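Local coordinates for CEP104 (Gallus gallus, PDB 5JO8), which is a centriolar protein that probably binds tubulin or microtubules through the all-helical TOG domain described here, at residues 111-115 with 161-167; 103-107 with 153-157. One frame throughout, in Å; residues are numbered along the deposited sequence.

Interaction 1: residues 111-115 with 161-167; sequences KMIIT and MALWSEV
The turn of helix 100-121 that carries Lys111 and Ile114 meets the C-terminal end of helix 148-163 and the loop after it, the two backbones drawing closer from Lys111 and Met161, whose CA atoms are 7.8 Å apart, to Thr115 and Glu166, at 6.4 Å. Trp164 fills the gap. Its indole is sandwiched: CG2 of Thr115 makes a CH-pi contact with the six-membered ring, 4.0 Å from the centroid and 24° off the normal, while CA of Met161 sits over the centre of the opposite face. The Lys111 chain crosses the indole at about a right angle, coming obliquely to its benzo end. With CG anti to the backbone N (chi1 -178°) and the chain extended beyond it, CG comes within 3.4 Å of Trp164 CZ2. Beside the six-membered ring, which CG2 approaches obliquely (3.9 Å from Trp164 CE3), Ile114 divides its two branches: CG2 packs on Val167 CG2 at 3.6 Å, and CD1 lies near Trp164 CZ3. The OG1 of Thr115 bonds back to Lys111 O at 2.7 Å, joining the backbone N of Thr115 on that oxygen from the opposite face of its plane, which probably helps hold the rotation that lays CG2 on the indole. At the border a water donates to both Ile114 O and Glu166 OE1, bridging helix and loop. Such packing between two helices separated in the chain by a third, helix 125-142, and closed by an aromatic residue just past a helix end, illustrates how the stacked helices of a HEAT-like TOG domain are joined.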
loop_
_atom_site.group_PDB
_atom_site.type_symbol
_atom_site.label_atom_id
_atom_site.label_comp_id
_atom_site.label_asym_id
_atom_site.label_seq_id
_atom_site.Cartn_x
_atom_site.Cartn_y
_atom_site.Cartn_z
ATOM N N LYS A 111 12.110 -0.226 1.247
ATOM C CA LYS A 111 12.506 0.694 0.192
ATOM C C LYS A 111 13.861 0.318 -0.408
ATOM O O LYS A 111 14.053 0.380 -1.629
ATOM C CB LYS A 111 12.522 2.139 0.717
ATOM C CG LYS A 111 12.888 3.147 -0.351
ATOM C CD LYS A 111 12.802 4.591 0.135
ATOM C CE LYS A 111 13.284 5.508 -0.969
ATOM N NZ LYS A 111 13.379 6.924 -0.515
ATOM N N MET A 112 14.801 -0.066 0.445
ATOM C CA MET A 112 16.113 -0.502 -0.013
ATOM C C MET A 112 16.012 -1.749 -0.904
ATOM O O MET A 112 16.704 -1.852 -1.921
ATOM C CB MET A 112 17.020 -0.782 1.187
ATOM C CG MET A 112 18.420 -1.285 0.827
ATOM S SD MET A 112 18.570 -3.035 0.428
ATOM C CE MET A 112 18.284 -3.786 2.027
ATOM N N ILE A 113 15.178 -2.708 -0.521
ATOM C CA ILE A 113 15.090 -3.945 -1.302
ATOM C C ILE A 113 14.591 -3.623 -2.700
ATOM O O ILE A 113 15.150 -4.085 -3.700
ATOM C CB ILE A 113 14.192 -4.974 -0.610
ATOM C CG1 ILE A 113 14.876 -5.508 0.641
ATOM C CG2 ILE A 113 13.918 -6.146 -1.541
ATOM C CD1 ILE A 113 13.948 -6.207 1.590
ATOM N N ILE A 114 13.552 -2.808 -2.772
ATOM C CA ILE A 114 12.926 -2.474 -4.046
ATOM C C ILE A 114 13.791 -1.566 -4.925
ATOM O O ILE A 114 13.943 -1.788 -6.119
ATOM C CB ILE A 114 11.537 -1.862 -3.805
ATOM C CG1 ILE A 114 10.576 -2.928 -3.290
ATOM C CG2 ILE A 114 11.002 -1.204 -5.072
ATOM C CD1 ILE A 114 9.267 -2.321 -2.753
ATOM N N THR A 115 14.357 -0.522 -4.329
ATOM C CA THR A 115 15.010 0.515 -5.120
ATOM C C THR A 115 16.513 0.291 -5.308
ATOM O O THR A 115 17.127 0.888 -6.192
ATOM C CB THR A 115 14.773 1.917 -4.521
ATOM O OG1 THR A 115 15.468 2.034 -3.270
ATOM C CG2 THR A 115 13.270 2.178 -4.319
ATOM N N MET A 161 5.995 4.891 -2.841
ATOM C CA MET A 161 6.254 3.584 -3.435
ATOM C C MET A 161 5.593 3.449 -4.803
ATOM O O MET A 161 6.178 2.877 -5.719
ATOM C CB MET A 161 5.823 2.452 -2.502
ATOM C CG MET A 161 6.087 1.058 -3.082
ATOM S SD MET A 161 5.893 -0.247 -1.860
ATOM C CE MET A 161 4.148 -0.119 -1.448
ATOM N N ALA A 162 4.388 3.990 -4.948
ATOM C CA ALA A 162 3.667 3.939 -6.221
ATOM C C ALA A 162 4.421 4.628 -7.359
ATOM O O ALA A 162 4.287 4.247 -8.532
ATOM C CB ALA A 162 2.268 4.565 -6.060
ATOM N N LEU A 163 5.227 5.626 -7.014
ATOM C CA LEU A 163 5.896 6.444 -8.013
ATOM C C LEU A 163 7.384 6.108 -8.234
ATOM O O LEU A 163 8.024 6.654 -9.142
ATOM C CB LEU A 163 5.662 7.927 -7.685
ATOM C CG LEU A 163 4.145 8.204 -7.771
ATOM C CD1 LEU A 163 3.659 9.296 -6.843
ATOM C CD2 LEU A 163 3.757 8.512 -9.207
ATOM N N TRP A 164 7.931 5.180 -7.444
ATOM C CA TRP A 164 9.312 4.748 -7.663
ATOM C C TRP A 164 9.442 4.153 -9.051
ATOM O O TRP A 164 8.555 3.434 -9.513
ATOM C CB TRP A 164 9.783 3.720 -6.635
ATOM C CG TRP A 164 9.896 4.255 -5.262
ATOM C CD1 TRP A 164 10.112 5.561 -4.890
ATOM C CD2 TRP A 164 9.768 3.503 -4.059
ATOM N NE1 TRP A 164 10.128 5.654 -3.512
ATOM C CE2 TRP A 164 9.915 4.405 -2.984
ATOM C CE3 TRP A 164 9.543 2.148 -3.780
ATOM C CZ2 TRP A 164 9.841 3.995 -1.656
ATOM C CZ3 TRP A 164 9.467 1.746 -2.464
ATOM C CH2 TRP A 164 9.614 2.671 -1.416
ATOM N N SER A 165 10.548 4.478 -9.713
ATOM C CA SER A 165 10.772 4.006 -11.081
ATOM C C SER A 165 10.719 2.479 -11.204
ATOM O O SER A 165 10.327 1.958 -12.250
ATOM C CB SER A 165 12.090 4.551 -11.642
ATOM O OG SER A 165 13.189 4.052 -10.916
ATOM N N GLU A 166 11.104 1.767 -10.144
ATOM C CA GLU A 166 11.024 0.302 -10.156
ATOM C C GLU A 166 9.598 -0.226 -10.030
ATOM O O GLU A 166 9.311 -1.345 -10.453
ATOM C CB GLU A 166 11.868 -0.303 -9.033
ATOM C CG GLU A 166 13.386 -0.211 -9.243
ATOM C CD GLU A 166 13.881 -1.065 -10.406
ATOM O OE1 GLU A 166 13.641 -2.291 -10.402
ATOM O OE2 GLU A 166 14.523 -0.506 -11.320
ATOM N N VAL A 167 8.710 0.565 -9.441
ATOM C CA VAL A 167 7.379 0.092 -9.082
ATOM C C VAL A 167 6.295 0.583 -10.029
ATOM O O VAL A 167 5.358 -0.148 -10.349
ATOM C CB VAL A 167 7.041 0.481 -7.632
ATOM C CG1 VAL A 167 5.585 0.161 -7.303
ATOM C CG2 VAL A 167 7.968 -0.203 -6.653
HETATM O O HOH W 1 12.978 -3.402 -8.252
#

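Interaction 2: residues 103-107 with 153-157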
loop_
_atom_site.group_PDB
_atom_site.type_symbol
_atom_site.label_atom_id
_atom_site.label_comp_id
_atom_site.label_asym_id
_atom_site.label_seq_id
_atom_site.Cartn_x
_atom_site.Cartn_y
_atom_site.Cartn_z
ATOM N N PHE A 103 8.719 0.161 12.973
ATOM C CA PHE A 103 7.981 0.368 11.732
ATOM C C PHE A 103 8.867 1.085 10.701
ATOM O O PHE A 103 8.933 0.680 9.533
ATOM C CB PHE A 103 6.704 1.178 12.027
ATOM C CG PHE A 103 5.861 1.464 10.818
ATOM C CD1 PHE A 103 5.145 0.456 10.193
ATOM C CD2 PHE A 103 5.753 2.759 10.329
ATOM C CE1 PHE A 103 4.362 0.722 9.081
ATOM C CE2 PHE A 103 4.969 3.027 9.214
ATOM C CZ PHE A 103 4.266 2.015 8.597
ATOM N N GLN A 104 9.560 2.136 11.133
ATOM C CA GLN A 104 10.425 2.889 10.236
ATOM C C GLN A 104 11.581 2.037 9.707
ATOM O O GLN A 104 11.967 2.165 8.545
ATOM C CB GLN A 104 10.957 4.152 10.921
ATOM C CG GLN A 104 9.894 5.228 11.123
ATOM C CD GLN A 104 9.390 5.816 9.818
ATOM O OE1 GLN A 104 10.114 5.867 8.823
ATOM N NE2 GLN A 104 8.142 6.256 9.815
ATOM N N ALA A 105 12.141 1.176 10.549
ATOM C CA ALA A 105 13.224 0.312 10.093
ATOM C C ALA A 105 12.673 -0.622 9.025
ATOM O O ALA A 105 13.371 -0.923 8.053
ATOM C CB ALA A 105 13.835 -0.465 11.248
ATOM N N SER A 106 11.422 -1.058 9.171
ATOM C CA SER A 106 10.843 -1.953 8.168
ATOM C C SER A 106 10.660 -1.231 6.835
ATOM O O SER A 106 10.885 -1.815 5.766
ATOM C CB SER A 106 9.535 -2.582 8.646
ATOM O OG SER A 106 8.435 -1.711 8.462
ATOM N N LEU A 107 10.266 0.037 6.882
ATOM C CA LEU A 107 10.110 0.822 5.663
ATOM C C LEU A 107 11.455 1.077 4.996
ATOM O O LEU A 107 11.552 1.034 3.769
ATOM C CB LEU A 107 9.445 2.167 5.953
ATOM C CG LEU A 107 8.048 2.135 6.558
ATOM C CD1 LEU A 107 7.510 3.562 6.678
ATOM C CD2 LEU A 107 7.099 1.276 5.744
ATOM N N VAL A 153 2.057 8.896 7.772
ATOM C CA VAL A 153 3.318 8.231 7.466
ATOM C C VAL A 153 3.075 7.098 6.494
ATOM O O VAL A 153 3.743 7.005 5.459
ATOM C CB VAL A 153 4.018 7.728 8.733
ATOM C CG1 VAL A 153 5.154 6.779 8.373
ATOM C CG2 VAL A 153 4.550 8.897 9.529
ATOM N N ALA A 154 2.112 6.248 6.820
ATOM C CA ALA A 154 1.855 5.075 6.000
ATOM C C ALA A 154 1.340 5.475 4.618
ATOM O O ALA A 154 1.758 4.925 3.609
ATOM C CB ALA A 154 0.879 4.128 6.696
ATOM N N ALA A 155 0.434 6.441 4.553
ATOM C CA ALA A 155 -0.109 6.827 3.260
ATOM C C ALA A 155 0.957 7.473 2.386
ATOM O O ALA A 155 1.005 7.222 1.179
ATOM C CB ALA A 155 -1.302 7.769 3.439
ATOM N N LYS A 156 1.831 8.273 2.985
ATOM C CA LYS A 156 2.902 8.926 2.242
ATOM C C LYS A 156 3.874 7.892 1.700
ATOM O O LYS A 156 4.364 8.025 0.580
ATOM C CB LYS A 156 3.660 9.937 3.107
ATOM C CG LYS A 156 2.932 11.262 3.331
ATOM C CD LYS A 156 3.846 12.273 4.020
ATOM C CE LYS A 156 3.146 13.619 4.182
ATOM N NZ LYS A 156 4.007 14.602 4.891
ATOM N N PHE A 157 4.158 6.866 2.494
ATOM C CA PHE A 157 5.032 5.799 2.009
ATOM C C PHE A 157 4.404 5.093 0.815
ATOM O O PHE A 157 5.099 4.805 -0.166
ATOM C CB PHE A 157 5.351 4.772 3.096
ATOM C CG PHE A 157 6.367 3.746 2.659
ATOM C CD1 PHE A 157 7.722 4.026 2.735
ATOM C CD2 PHE A 157 5.963 2.516 2.176
ATOM C CE1 PHE A 157 8.665 3.085 2.314
ATOM C CE2 PHE A 157 6.909 1.574 1.766
ATOM C CZ PHE A 157 8.249 1.861 1.846
#
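Leu107 and Phe157 reach out from their own helices and pass alongside each other, and the leucine lays a methyl squarely on the aromatic ring. Its CD2 stands 3.8 Å from the centroid of the Phe157 ring and only 5° off the normal, a CH-pi contact over the ring centre. The other atoms of the leucine follow the same face: CD1 lies near Phe157 CD1, and CB approaches Phe157 CE1 at 3.8 Å. The phenylalanine reaches across to helix 100-121 because its CG is anti to the backbone N (chi1 -174°), which brings the outer ring atoms beside the backbone at Leu107, close to its carbonyl oxygen.

One helical turn earlier the aromatic residue belongs to the other helix, and the geometry changes. Phe103 offers its ring edge: CE2 meets Val153 CG1 at 3.8 Å, with the methyl close to the ring plane, while CG of Leu107 lies over one face. The amide nitrogen of Gln104 also packs against this Val153 methyl. That side chain is bent at chi2, which turns its end toward helix 148-163 and leaves NE2 3.4 Å from CG1. Beside this group, CB of Ala154 approaches Phe103 CZ obliquely at 4.4 Å.

The segments run parallel, with 2° between their directions and 12.3 Å between their axes, so large side chains have to span the distance. Arg142 makes a cation-pi contact with Phe103, and Leu139, also on helix 125-142, touches both Leu107 and Phe157. Across the two segments the chemistry is almost wholly apolar, with methyls meeting a ring face in one place and a ring edge in another; cohesion therefore rests on shape and dispersion rather than on directional polar bonds.

Interactions 1 and 2 join the same pair, helix 100-121 and helix 148-163, at successive levels, their centres 13 Å apart. They form one continuous seam: Trp164 of interaction 1 meets Phe157 of interaction 2 edge-to-face, with CH2 of Trp164 3.6 Å from CZ of Phe157. Both are partly buried, yet interaction 2 stays between two helix bodies and has no exposed residue among those that touch, whereas interaction 1 reaches the helix end and a loop, where the exposed Lys111 and a bridging water enter. Helix 125-142 lies against both. In this pair, aliphatic-aromatic packing serves both levels, and a water-mediated polar contact joins it where helix 148-163 gives way to a loop.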